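Local coordinates for protein 2-hydroxy-3-oxopropionate reductase (Polaromonas sp. JS666, PDB 4DLL) that probably catalyses the NAD(P)H-dependent reduction of 2-hydroxy-3-oxopropionate (tartronate semialdehyde) to glycerate, as a member of the 3-hydroxyisobutyrate dehydrogenase family, at residues S263-D268 with Q291-G296; G248-E253 with D303-G308. All blocks are in the same frame, centred on the assembly; numbering follows the deposited sequence.

Interaction 1: residues S263-D268 with Q291-G296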
loop_
_atom_site.group_PDB
_atom_site.type_symbol
_atom_site.label_atom_id
_atom_site.label_comp_id
_atom_site.label_asym_id
_atom_site.label_seq_id
_atom_site.Cartn_x
_atom_site.Cartn_y
_atom_site.Cartn_z
ATOM N N SER A 263 -7.088 18.371 4.406
ATOM C CA SER A 263 -7.474 19.221 3.225
ATOM C C SER A 263 -6.380 19.322 2.129
ATOM O O SER A 263 -6.617 19.694 0.984
ATOM C CB SER A 263 -7.943 20.631 3.664
ATOM O OG SER A 263 -6.840 21.523 3.723
ATOM N N ILE A 264 -5.170 19.022 2.507
ATOM C CA ILE A 264 -4.084 18.909 1.537
ATOM C C ILE A 264 -4.325 17.672 0.689
ATOM O O ILE A 264 -4.185 17.720 -0.516
ATOM C CB ILE A 264 -2.710 18.818 2.236
ATOM C CG1 ILE A 264 -2.596 19.926 3.303
ATOM C CG2 ILE A 264 -1.575 18.872 1.227
ATOM C CD1 ILE A 264 -1.835 21.179 2.895
ATOM N N GLN A 265 -4.719 16.570 1.312
ATOM C CA GLN A 265 -4.990 15.344 0.545
ATOM C C GLN A 265 -6.171 15.574 -0.404
ATOM O O GLN A 265 -6.127 15.087 -1.540
ATOM C CB GLN A 265 -5.206 14.129 1.438
ATOM C CG GLN A 265 -5.392 12.808 0.663
ATOM C CD GLN A 265 -4.091 12.213 0.105
ATOM O OE1 GLN A 265 -3.055 12.264 0.739
ATOM N NE2 GLN A 265 -4.164 11.624 -1.052
ATOM N N LEU A 266 -7.183 16.346 0.041
ATOM C CA LEU A 266 -8.336 16.703 -0.794
ATOM C C LEU A 266 -7.865 17.435 -2.039
ATOM O O LEU A 266 -8.233 17.074 -3.163
ATOM C CB LEU A 266 -9.325 17.579 -0.045
ATOM C CG LEU A 266 -10.517 18.091 -0.887
ATOM C CD1 LEU A 266 -11.473 16.960 -1.408
ATOM C CD2 LEU A 266 -11.292 19.171 -0.103
ATOM N N LYS A 267 -7.007 18.426 -1.826
ATOM C CA LYS A 267 -6.408 19.168 -2.900
ATOM C C LYS A 267 -5.630 18.210 -3.806
ATOM O O LYS A 267 -5.741 18.303 -5.038
ATOM C CB LYS A 267 -5.527 20.305 -2.306
ATOM C CG LYS A 267 -4.870 21.260 -3.314
ATOM C CD LYS A 267 -3.507 21.908 -2.791
ATOM C CE LYS A 267 -2.646 21.028 -1.817
ATOM N NZ LYS A 267 -1.846 19.885 -2.444
ATOM N N ASP A 268 -4.854 17.290 -3.248
ATOM C CA ASP A 268 -4.133 16.361 -4.126
ATOM C C ASP A 268 -5.137 15.603 -4.977
ATOM O O ASP A 268 -4.939 15.482 -6.158
ATOM C CB ASP A 268 -3.212 15.334 -3.397
ATOM C CG ASP A 268 -2.225 15.965 -2.426
ATOM O OD1 ASP A 268 -1.670 17.085 -2.694
ATOM O OD2 ASP A 268 -1.998 15.297 -1.371
ATOM N N GLN A 291 -14.731 12.334 -3.371
ATOM C CA GLN A 291 -16.058 12.475 -2.701
ATOM C C GLN A 291 -15.909 12.214 -1.225
ATOM O O GLN A 291 -16.397 12.974 -0.399
ATOM C CB GLN A 291 -17.105 11.494 -3.238
ATOM C CG GLN A 291 -17.582 11.777 -4.626
ATOM C CD GLN A 291 -18.606 10.754 -5.093
ATOM O OE1 GLN A 291 -18.248 9.669 -5.561
ATOM N NE2 GLN A 291 -19.889 11.101 -4.969
ATOM N N LEU A 292 -15.219 11.134 -0.886
ATOM C CA LEU A 292 -15.070 10.771 0.524
ATOM C C LEU A 292 -14.275 11.786 1.308
ATOM O O LEU A 292 -14.577 12.051 2.476
ATOM C CB LEU A 292 -14.424 9.422 0.678
ATOM C CG LEU A 292 -15.312 8.275 0.285
ATOM C CD1 LEU A 292 -14.388 7.054 0.207
ATOM C CD2 LEU A 292 -16.486 8.083 1.287
ATOM N N TYR A 293 -13.251 12.342 0.666
ATOM C CA TYR A 293 -12.472 13.366 1.322
ATOM C C TYR A 293 -13.274 14.661 1.401
ATOM O O TYR A 293 -13.191 15.365 2.397
ATOM C CB TYR A 293 -11.126 13.582 0.626
ATOM C CG TYR A 293 -10.063 12.611 1.073
ATOM C CD1 TYR A 293 -9.663 11.558 0.257
ATOM C CD2 TYR A 293 -9.468 12.740 2.322
ATOM C CE1 TYR A 293 -8.687 10.664 0.675
ATOM C CE2 TYR A 293 -8.476 11.841 2.760
ATOM C CZ TYR A 293 -8.096 10.820 1.924
ATOM O OH TYR A 293 -7.153 9.944 2.332
ATOM N N ALA A 294 -14.024 14.962 0.337
ATOM C CA ALA A 294 -14.881 16.150 0.289
ATOM C C ALA A 294 -15.905 16.040 1.409
ATOM O O ALA A 294 -16.133 17.012 2.120
ATOM C CB ALA A 294 -15.565 16.315 -1.102
ATOM N N GLU A 295 -16.452 14.828 1.602
ATOM C CA GLU A 295 -17.412 14.513 2.682
ATOM C C GLU A 295 -16.793 14.583 4.073
ATOM O O GLU A 295 -17.497 14.602 5.084
ATOM C CB GLU A 295 -18.079 13.145 2.454
ATOM C CG GLU A 295 -19.369 13.214 1.615
ATOM C CD GLU A 295 -19.704 11.908 0.867
ATOM O OE1 GLU A 295 -18.947 10.903 0.983
ATOM O OE2 GLU A 295 -20.738 11.883 0.134
ATOM N N GLY A 296 -15.472 14.615 4.130
ATOM C CA GLY A 296 -14.776 14.793 5.394
ATOM C C GLY A 296 -14.535 16.250 5.762
ATOM O O GLY A 296 -14.759 16.630 6.918
#
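Helices 262-278 and 284-301 pack as an antiparallel pair where Leu266 meets Tyr293, their CA atoms 5.7 Å apart; the axes of the two short segments approach to 9.4 Å, with an angle of 147° between their N-to-C directions. The pair belongs to the all-helical C-terminal domain of the 3-hydroxyisobutyrate dehydrogenase family. No hydrogen bond joins the segments, so dispersion and a CH-pi contact carry the interface. Gln265 lays its aliphatic CG over one face of the Tyr293 ring, 3.9 Å from the centroid and 25° off the normal, displaced toward the phenolic rim. With Gln265 CG anti to the backbone N (chi1 -176°), the methylene comes over the ring, and the bend at chi2 turns the amide to Gln203 of helix 194-222, whose carbonyl O accepts from NE2. Tyr293 OH bonds to the carbonyl O of Gly207, so Gln265 NE2 and Tyr293 OH are both held by backbone carbonyls of helix 194-222. Beside this pair, Leu266 reaches across with a single methyl: CD1 lies 4.0 Å from Tyr293 CB and 4.2 Å from Ala294 CB. The small Ala294 side chain probably lets that methyl settle against the opposing backbone, with Leu266 CD1 3.7 Å from Ala294 N.

Interaction 2: residues G248-E253 with D303-G308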
loop_
_atom_site.group_PDB
_atom_site.type_symbol
_atom_site.label_atom_id
_atom_site.label_comp_id
_atom_site.label_asym_id
_atom_site.label_seq_id
_atom_site.Cartn_x
_atom_site.Cartn_y
_atom_site.Cartn_z
ATOM N N GLY A 248 -1.608 3.773 9.679
ATOM C CA GLY A 248 -2.378 2.763 10.343
ATOM C C GLY A 248 -2.144 2.739 11.859
ATOM O O GLY A 248 -3.095 2.512 12.642
ATOM N N GLN A 249 -0.884 2.937 12.271
ATOM C CA GLN A 249 -0.538 3.028 13.679
ATOM C C GLN A 249 -1.249 4.219 14.308
ATOM O O GLN A 249 -1.755 4.077 15.434
ATOM C CB GLN A 249 0.969 3.069 13.917
ATOM C CG GLN A 249 1.404 2.881 15.401
ATOM C CD GLN A 249 0.695 1.705 16.210
ATOM O OE1 GLN A 249 0.643 1.747 17.451
ATOM N NE2 GLN A 249 0.164 0.700 15.523
ATOM N N ARG A 250 -1.363 5.330 13.560
ATOM C CA ARG A 250 -2.133 6.510 13.997
ATOM C C ARG A 250 -3.618 6.196 14.050
ATOM O O ARG A 250 -4.414 6.901 14.723
ATOM C CB ARG A 250 -1.937 7.719 13.067
ATOM C CG ARG A 250 -0.528 8.364 13.029
ATOM C CD ARG A 250 -0.375 9.290 11.811
ATOM N NE ARG A 250 0.980 9.784 11.675
ATOM C CZ ARG A 250 1.468 10.464 10.638
ATOM N NH1 ARG A 250 0.708 10.780 9.596
ATOM N NH2 ARG A 250 2.754 10.833 10.644
HETATM N N MSE A 251 -4.038 5.204 13.286
HETATM C CA MSE A 251 -5.455 4.883 13.294
HETATM C C MSE A 251 -5.755 4.083 14.554
HETATM O O MSE A 251 -6.767 4.328 15.254
HETATM C CB MSE A 251 -5.856 4.102 12.055
HETATM C CG MSE A 251 -5.903 4.975 10.800
HETATM SE SE MSE A 251 -6.221 3.845 9.242
HETATM C CE MSE A 251 -5.603 5.247 7.933
ATOM N N VAL A 252 -4.842 3.150 14.830
ATOM C CA VAL A 252 -4.883 2.298 16.000
ATOM C C VAL A 252 -4.890 3.153 17.263
ATOM O O VAL A 252 -5.654 2.875 18.170
ATOM C CB VAL A 252 -3.665 1.319 16.046
ATOM C CG1 VAL A 252 -3.561 0.650 17.411
ATOM C CG2 VAL A 252 -3.746 0.239 14.953
ATOM N N GLU A 253 -4.050 4.190 17.309
ATOM C CA GLU A 253 -3.889 5.051 18.503
ATOM C C GLU A 253 -4.817 6.279 18.511
ATOM O O GLU A 253 -4.496 7.297 19.141
ATOM C CB GLU A 253 -2.460 5.562 18.566
ATOM C CG GLU A 253 -1.367 4.471 18.542
ATOM C CD GLU A 253 0.019 5.057 18.576
ATOM O OE1 GLU A 253 0.165 6.300 18.526
ATOM O OE2 GLU A 253 0.980 4.266 18.674
ATOM N N ASP A 303 -8.562 19.607 9.442
ATOM C CA ASP A 303 -7.337 19.898 10.177
ATOM C C ASP A 303 -6.799 18.693 10.903
ATOM O O ASP A 303 -5.748 18.753 11.536
ATOM C CB ASP A 303 -7.554 21.073 11.141
ATOM C CG ASP A 303 -7.758 22.386 10.399
ATOM O OD1 ASP A 303 -7.001 22.633 9.422
ATOM O OD2 ASP A 303 -8.686 23.149 10.784
ATOM N N LEU A 304 -7.533 17.593 10.809
ATOM C CA LEU A 304 -6.956 16.317 11.163
ATOM C C LEU A 304 -5.917 15.995 10.100
ATOM O O LEU A 304 -5.968 16.516 8.996
ATOM C CB LEU A 304 -8.029 15.215 11.236
ATOM C CG LEU A 304 -9.207 15.439 12.188
ATOM C CD1 LEU A 304 -10.106 14.203 12.188
ATOM C CD2 LEU A 304 -8.759 15.847 13.618
ATOM N N ASP A 305 -4.974 15.150 10.476
ATOM C CA ASP A 305 -4.057 14.475 9.547
ATOM C C ASP A 305 -4.840 13.766 8.455
ATOM O O ASP A 305 -6.042 13.450 8.618
ATOM C CB ASP A 305 -3.221 13.428 10.313
ATOM C CG ASP A 305 -2.016 12.929 9.509
ATOM O OD1 ASP A 305 -1.225 13.793 9.085
ATOM O OD2 ASP A 305 -1.873 11.684 9.285
ATOM N N GLN A 306 -4.149 13.496 7.349
ATOM C CA GLN A 306 -4.694 12.687 6.235
ATOM C C GLN A 306 -5.306 11.307 6.658
ATOM O O GLN A 306 -6.301 10.866 6.080
ATOM C CB GLN A 306 -3.677 12.586 5.080
ATOM C CG GLN A 306 -2.343 12.002 5.494
ATOM C CD GLN A 306 -1.208 12.189 4.455
ATOM O OE1 GLN A 306 -0.016 12.123 4.802
ATOM N NE2 GLN A 306 -1.577 12.414 3.188
ATOM N N SER A 307 -4.773 10.676 7.703
ATOM C CA SER A 307 -5.310 9.409 8.193
ATOM C C SER A 307 -6.669 9.603 8.836
ATOM O O SER A 307 -7.398 8.630 9.064
ATOM C CB SER A 307 -4.349 8.693 9.153
ATOM O OG SER A 307 -3.727 9.608 10.013
ATOM N N GLY A 308 -7.013 10.872 9.071
ATOM C CA GLY A 308 -8.254 11.270 9.699
ATOM C C GLY A 308 -9.447 10.846 8.882
ATOM O O GLY A 308 -10.583 11.076 9.290
HETATM O O HOH W 1 0.544 12.552 7.318
#
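The short helix 247-252 meets the loop that leads from helix 284-301 into helix 309-315, within the helical C-terminal domain. Arg250 and Asp305 carry the contact; the nearest CA atoms, those of Met251 and Ser307, are 6.8 Å apart. Arg250 runs extended from CG to NE and brings NH1 to 2.8 Å from Asp305 OD2, a salt bridge whose hydrogen bond is weak, with an N-H...O angle of 128°. Guanidinium and carboxylate planes stand 80° apart, so the two groups meet through NH1 and OD2 and not as a coplanar two-pronged pair. A water in the guanidinium plane supplements it, accepting from Arg250 NH1 at 2.9 Å and donating to Asp305 OD1 and Gln306 OE1. Ser307 OG donates to the anti lone pair of Asp305 OD2 at 2.9 Å. With chi1 of 40°, that hydroxyl sits between its own backbone N and carbonyl carbon, turned back toward the aspartate. Asp305 OD1 also accepts from the backbone N of Arg259 and of Ala260. Next to the Arg250-Asp305 pair, selenomethionine Met251 sets CE 3.9 Å from Ser307 CB, while its side chain also touches Ile210, Val213 and Ala214 of helix 194-222. An alanine in place of Asp305 would probably leave the Arg250 guanidinium without its counter-charge and the Ser307 hydroxyl and two loop amides without their acceptor. The carboxylate thus mainly organises the loops around it; its tie to Arg250 is one weak bond plus a water, to which charge pairing probably adds.

From the N terminus, the chain passes through the nucleotide-binding domain and helix 194-222 before reaching helix 247-252, where interaction 2 opens. It then enters helix 262-278, turns back along helix 284-301, and so closes interaction 1 across 22 intervening residues. Only afterwards does segment 303-308 return to helix 247-252, closing a loop with 49 residues between its ends. Interaction 1 is therefore nested inside interaction 2. Their centres lie 14 Å apart, and they touch where Gln265 OE1 stands 2.9 Å from Gln306 NE2, a weak hydrogen bond. Helix 194-222 receives side chains from both, joining the antiparallel pair and the contact of helix 247-252 with loop 303-308 within one helical domain.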